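Local coordinates for major capsid protein (Faustovirus, PDB 5J7O) that probably forms the protein capsid of a large double-stranded DNA virus, as a trimeric double jelly-roll major capsid protein, at residues B[20-33]-B[44-56]. Sequence-based numbering, arbitrary orientation.
Sequences MANDLLNDRIKSIM and PTPTLVDIERTHI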
loop_
_atom_site.group_PDB
_atom_site.type_symbol
_atom_site.label_atom_id
_atom_site.label_comp_id
_atom_site.label_asym_id
_atom_site.label_seq_id
_atom_site.Cartn_x
_atom_site.Cartn_y
_atom_site.Cartn_z
ATOM N N MET B 20 -34.680 4.008 -21.330
ATOM C CA MET B 20 -34.395 5.089 -22.262
ATOM C C MET B 20 -35.625 5.867 -22.702
ATOM O O MET B 20 -35.501 7.059 -22.992
ATOM C CB MET B 20 -33.674 4.543 -23.504
ATOM C CG MET B 20 -32.294 3.993 -23.198
ATOM S SD MET B 20 -31.510 3.184 -24.603
ATOM C CE MET B 20 -32.659 1.846 -24.891
ATOM N N ALA B 21 -36.798 5.232 -22.756
ATOM C CA ALA B 21 -38.055 5.898 -23.099
ATOM C C ALA B 21 -37.925 6.685 -24.400
ATOM O O ALA B 21 -38.210 7.883 -24.467
ATOM C CB ALA B 21 -38.525 6.798 -21.955
ATOM N N ASN B 22 -37.486 5.993 -25.453
ATOM C CA ASN B 22 -37.199 6.673 -26.711
ATOM C C ASN B 22 -38.462 6.976 -27.507
ATOM O O ASN B 22 -38.496 7.969 -28.242
ATOM C CB ASN B 22 -36.231 5.841 -27.552
ATOM C CG ASN B 22 -35.631 6.634 -28.695
ATOM O OD1 ASN B 22 -34.938 7.628 -28.477
ATOM N ND2 ASN B 22 -35.885 6.194 -29.921
ATOM N N ASP B 23 -39.498 6.144 -27.386
ATOM C CA ASP B 23 -40.767 6.474 -28.028
ATOM C C ASP B 23 -41.419 7.682 -27.373
ATOM O O ASP B 23 -42.092 8.466 -28.051
ATOM C CB ASP B 23 -41.711 5.272 -27.993
ATOM C CG ASP B 23 -41.274 4.160 -28.927
ATOM O OD1 ASP B 23 -41.403 4.333 -30.157
ATOM O OD2 ASP B 23 -40.807 3.113 -28.432
ATOM N N LEU B 24 -41.227 7.853 -26.063
ATOM C CA LEU B 24 -41.728 9.044 -25.387
ATOM C C LEU B 24 -40.943 10.283 -25.801
ATOM O O LEU B 24 -41.530 11.336 -26.078
ATOM C CB LEU B 24 -41.668 8.850 -23.872
ATOM C CG LEU B 24 -41.898 10.084 -22.995
ATOM C CD1 LEU B 24 -43.272 10.682 -23.248
ATOM C CD2 LEU B 24 -41.721 9.730 -21.525
ATOM N N LEU B 25 -39.612 10.175 -25.848
ATOM C CA LEU B 25 -38.784 11.327 -26.193
ATOM C C LEU B 25 -39.048 11.795 -27.619
ATOM O O LEU B 25 -39.107 13.003 -27.882
ATOM C CB LEU B 25 -37.305 10.986 -26.007
ATOM C CG LEU B 25 -36.308 12.110 -26.293
ATOM C CD1 LEU B 25 -36.539 13.283 -25.352
ATOM C CD2 LEU B 25 -34.883 11.595 -26.179
ATOM N N ASN B 26 -39.207 10.854 -28.555
ATOM C CA ASN B 26 -39.533 11.227 -29.928
ATOM C C ASN B 26 -40.860 11.970 -29.995
ATOM O O ASN B 26 -40.998 12.945 -30.744
ATOM C CB ASN B 26 -39.569 9.986 -30.820
ATOM C CG ASN B 26 -38.186 9.455 -31.140
ATOM O OD1 ASN B 26 -37.210 10.205 -31.156
ATOM N ND2 ASN B 26 -38.097 8.157 -31.403
ATOM N N ASP B 27 -41.850 11.524 -29.217
ATOM C CA ASP B 27 -43.135 12.216 -29.189
ATOM C C ASP B 27 -42.990 13.623 -28.627
ATOM O O ASP B 27 -43.652 14.556 -29.094
ATOM C CB ASP B 27 -44.147 11.415 -28.371
ATOM C CG ASP B 27 -44.606 10.158 -29.081
ATOM O OD1 ASP B 27 -44.639 10.159 -30.330
ATOM O OD2 ASP B 27 -44.937 9.171 -28.391
ATOM N N ARG B 28 -42.128 13.795 -27.622
ATOM C CA ARG B 28 -41.911 15.124 -27.063
ATOM C C ARG B 28 -41.222 16.040 -28.068
ATOM O O ARG B 28 -41.564 17.223 -28.173
ATOM C CB ARG B 28 -41.098 15.028 -25.772
ATOM C CG ARG B 28 -41.784 14.230 -24.676
ATOM C CD ARG B 28 -41.280 14.620 -23.294
ATOM N NE ARG B 28 -41.191 16.069 -23.139
ATOM C CZ ARG B 28 -40.057 16.725 -22.912
ATOM N NH1 ARG B 28 -38.917 16.060 -22.795
ATOM N NH2 ARG B 28 -40.065 18.045 -22.789
ATOM N N ILE B 29 -40.259 15.509 -28.821
ATOM C CA ILE B 29 -39.566 16.315 -29.821
ATOM C C ILE B 29 -40.510 16.681 -30.960
ATOM O O ILE B 29 -40.604 17.848 -31.358
ATOM C CB ILE B 29 -38.321 15.574 -30.339
ATOM C CG1 ILE B 29 -37.293 15.407 -29.219
ATOM C CG2 ILE B 29 -37.717 16.307 -31.528
ATOM C CD1 ILE B 29 -36.111 14.544 -29.603
ATOM N N LYS B 30 -41.220 15.686 -31.501
ATOM C CA LYS B 30 -42.158 15.946 -32.590
ATOM C C LYS B 30 -43.226 16.947 -32.172
ATOM O O LYS B 30 -43.637 17.800 -32.968
ATOM C CB LYS B 30 -42.798 14.636 -33.052
ATOM C CG LYS B 30 -43.965 14.817 -34.006
ATOM C CD LYS B 30 -44.425 13.487 -34.573
ATOM C CE LYS B 30 -43.308 12.814 -35.353
ATOM N NZ LYS B 30 -43.758 11.549 -35.992
ATOM N N SER B 31 -43.684 16.862 -30.923
ATOM C CA SER B 31 -44.642 17.837 -30.412
ATOM C C SER B 31 -44.016 19.224 -30.335
ATOM O O SER B 31 -44.530 20.184 -30.922
ATOM C CB SER B 31 -45.149 17.392 -29.039
ATOM O OG SER B 31 -45.911 18.412 -28.418
ATOM N N ILE B 32 -42.886 19.339 -29.630
ATOM C CA ILE B 32 -42.265 20.641 -29.386
ATOM C C ILE B 32 -41.985 21.365 -30.697
ATOM O O ILE B 32 -42.159 22.587 -30.796
ATOM C CB ILE B 32 -40.986 20.469 -28.543
ATOM C CG1 ILE B 32 -41.346 20.138 -27.093
ATOM C CG2 ILE B 32 -40.126 21.721 -28.598
ATOM C CD1 ILE B 32 -40.150 19.807 -26.227
ATOM N N MET B 33 -41.563 20.628 -31.728
ATOM C CA MET B 33 -41.320 21.256 -33.022
ATOM C C MET B 33 -42.602 21.809 -33.632
ATOM O O MET B 33 -42.561 22.811 -34.355
ATOM C CB MET B 33 -40.672 20.260 -33.984
ATOM C CG MET B 33 -39.213 19.962 -33.689
ATOM S SD MET B 33 -38.495 18.843 -34.904
ATOM C CE MET B 33 -39.592 17.437 -34.745
ATOM N N PRO B 44 -37.855 25.633 -35.116
ATOM C CA PRO B 44 -38.732 24.742 -34.344
ATOM C C PRO B 44 -38.003 23.685 -33.530
ATOM O O PRO B 44 -38.649 23.018 -32.710
ATOM C CB PRO B 44 -39.594 24.090 -35.431
ATOM C CG PRO B 44 -38.700 24.054 -36.625
ATOM C CD PRO B 44 -37.847 25.299 -36.551
ATOM N N THR B 45 -36.698 23.507 -33.718
ATOM C CA THR B 45 -35.991 22.455 -33.002
ATOM C C THR B 45 -35.962 22.760 -31.504
ATOM O O THR B 45 -35.784 23.915 -31.106
ATOM C CB THR B 45 -34.567 22.293 -33.534
ATOM O OG1 THR B 45 -33.898 23.559 -33.524
ATOM C CG2 THR B 45 -34.591 21.742 -34.954
ATOM N N PRO B 46 -36.142 21.750 -30.656
ATOM C CA PRO B 46 -36.292 21.995 -29.216
ATOM C C PRO B 46 -35.013 22.512 -28.572
ATOM O O PRO B 46 -33.942 22.586 -29.177
ATOM C CB PRO B 46 -36.671 20.620 -28.659
ATOM C CG PRO B 46 -37.230 19.873 -29.827
ATOM C CD PRO B 46 -36.465 20.360 -31.018
ATOM N N THR B 47 -35.156 22.872 -27.299
ATOM C CA THR B 47 -34.073 23.341 -26.449
ATOM C C THR B 47 -33.573 22.192 -25.580
ATOM O O THR B 47 -34.346 21.320 -25.176
ATOM C CB THR B 47 -34.556 24.516 -25.583
ATOM O OG1 THR B 47 -34.565 25.717 -26.364
ATOM C CG2 THR B 47 -33.687 24.724 -24.350
ATOM N N LEU B 48 -32.260 22.179 -25.316
ATOM C CA LEU B 48 -31.686 21.140 -24.463
ATOM C C LEU B 48 -32.379 21.063 -23.107
ATOM O O LEU B 48 -32.522 19.969 -22.546
ATOM C CB LEU B 48 -30.188 21.381 -24.277
ATOM C CG LEU B 48 -29.330 21.102 -25.509
ATOM C CD1 LEU B 48 -27.864 21.385 -25.227
ATOM C CD2 LEU B 48 -29.518 19.667 -25.978
ATOM N N VAL B 49 -32.807 22.203 -22.561
ATOM C CA VAL B 49 -33.597 22.184 -21.333
ATOM C C VAL B 49 -34.933 21.488 -21.565
ATOM O O VAL B 49 -35.403 20.724 -20.713
ATOM C CB VAL B 49 -33.784 23.616 -20.797
ATOM C CG1 VAL B 49 -34.737 23.630 -19.609
ATOM C CG2 VAL B 49 -32.441 24.215 -20.409
ATOM N N ASP B 50 -35.560 21.728 -22.722
ATOM C CA ASP B 50 -36.833 21.076 -23.030
ATOM C C ASP B 50 -36.702 19.558 -22.997
ATOM O O ASP B 50 -37.579 18.863 -22.470
ATOM C CB ASP B 50 -37.351 21.530 -24.397
ATOM C CG ASP B 50 -37.870 22.953 -24.387
ATOM O OD1 ASP B 50 -37.683 23.661 -25.397
ATOM O OD2 ASP B 50 -38.470 23.359 -23.371
ATOM N N ILE B 51 -35.616 19.024 -23.560
ATOM C CA ILE B 51 -35.390 17.583 -23.511
ATOM C C ILE B 51 -35.135 17.132 -22.079
ATOM O O ILE B 51 -35.699 16.133 -21.616
ATOM C CB ILE B 51 -34.228 17.186 -24.440
ATOM C CG1 ILE B 51 -34.496 17.639 -25.876
ATOM C CG2 ILE B 51 -33.985 15.681 -24.388
ATOM C CD1 ILE B 51 -35.756 17.067 -26.473
ATOM N N GLU B 52 -34.296 17.869 -21.351
ATOM C CA GLU B 52 -33.858 17.430 -20.031
ATOM C C GLU B 52 -34.946 17.521 -18.966
ATOM O O GLU B 52 -34.706 17.083 -17.835
ATOM C CB GLU B 52 -32.623 18.222 -19.600
ATOM C CG GLU B 52 -31.382 17.854 -20.399
ATOM C CD GLU B 52 -30.096 18.322 -19.751
ATOM O OE1 GLU B 52 -29.702 19.487 -19.973
ATOM O OE2 GLU B 52 -29.480 17.523 -19.015
ATOM N N ARG B 53 -36.128 18.055 -19.284
ATOM C CA ARG B 53 -37.233 17.995 -18.334
ATOM C C ARG B 53 -37.690 16.562 -18.085
ATOM O O ARG B 53 -38.331 16.297 -17.062
ATOM C CB ARG B 53 -38.410 18.847 -18.820
ATOM C CG ARG B 53 -38.022 20.268 -19.193
ATOM C CD ARG B 53 -39.191 21.243 -19.143
ATOM N NE ARG B 53 -40.429 20.682 -19.673
ATOM C CZ ARG B 53 -41.558 20.589 -18.978
ATOM N NH1 ARG B 53 -41.607 21.029 -17.727
ATOM N NH2 ARG B 53 -42.643 20.067 -19.534
ATOM N N THR B 54 -37.373 15.639 -18.991
ATOM C CA THR B 54 -37.679 14.222 -18.819
ATOM C C THR B 54 -36.460 13.323 -18.942
ATOM O O THR B 54 -36.298 12.402 -18.138
ATOM C CB THR B 54 -38.735 13.768 -19.843
ATOM O OG1 THR B 54 -38.199 13.876 -21.168
ATOM C CG2 THR B 54 -39.990 14.620 -19.737
ATOM N N HIS B 55 -35.591 13.566 -19.920
ATOM C CA HIS B 55 -34.479 12.676 -20.218
ATOM C C HIS B 55 -33.146 13.309 -19.839
ATOM O O HIS B 55 -32.961 14.522 -19.945
ATOM C CB HIS B 55 -34.463 12.297 -21.701
ATOM C CG HIS B 55 -35.545 11.340 -22.090
ATOM N ND1 HIS B 55 -36.869 11.711 -22.190
ATOM C CD2 HIS B 55 -35.500 10.022 -22.397
ATOM C CE1 HIS B 55 -37.592 10.663 -22.545
ATOM N NE2 HIS B 55 -36.785 9.627 -22.678
ATOM N N ILE B 56 -32.210 12.467 -19.406
ATOM C CA ILE B 56 -30.868 12.903 -19.032
ATOM C C ILE B 56 -29.945 12.726 -20.231
ATOM O O ILE B 56 -30.013 11.715 -20.942
ATOM C CB ILE B 56 -30.356 12.135 -17.796
ATOM C CG1 ILE B 56 -31.184 12.475 -16.555
ATOM C CG2 ILE B 56 -28.880 12.396 -17.555
ATOM C CD1 ILE B 56 -30.906 11.566 -15.378
#
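The chain doubles back on itself in a helical hairpin, the short helix 48-52 crossing helix 22-33 at 141° between their N-to-C directions, with a closest axis approach of 10.7 Å, while the backbones draw closest where Met33 meets Pro44. The centre of this contact, in an N-terminal extension, lies about 55 Å from the centre of the double jelly-roll chain, and a second subunit covers part of it: Arg412 of that subunit hydrogen-bonds the carbonyls of Thr45 and Pro46.

Arg28 reaches across the middle to the backbone carbonyls of Asp50 and Ile51. Its chain bends at chi3 (45°), bringing the guanidinium edge-on to Asp50 O, which lies nearly in the guanidinium plane and accepts a fairly straight 2.6 Å bond from NH2. Weaker bonds from NH1 go to the same oxygen, to Ile51 O and to Thr54 OG1, while Thr54 CG2 covers one guanidinium face. Two carbonyls and a hydroxyl thus face the cation, which probably helps offset the nearby like charge of Arg53. Arg28 NE makes a weak hydrogen bond to the backbone of a bound peptide.

Leu25 CD1 meets Ile51 CG2 at 3.6 Å, the two side chains crossing at about a right angle, and Ile51 CD1 continues onto Ile29 CG1. Farther along, Ile32 CG2 rests against the ring of Pro46, at 3.6 Å from its CB, and Met33 CG lies beside CD of the same proline.

At the start of the long helix, Leu25 CB sits over one face of the His55 imidazole in a CH-pi contact. Thr54 OG1 pairs with His55 ND1 at 2.7 Å, helping to fix the ring's rotation, while His55 NE2 donates to Ala21 O at 2.9 Å, from above the carbonyl plane and on the face opposite Leu25 N.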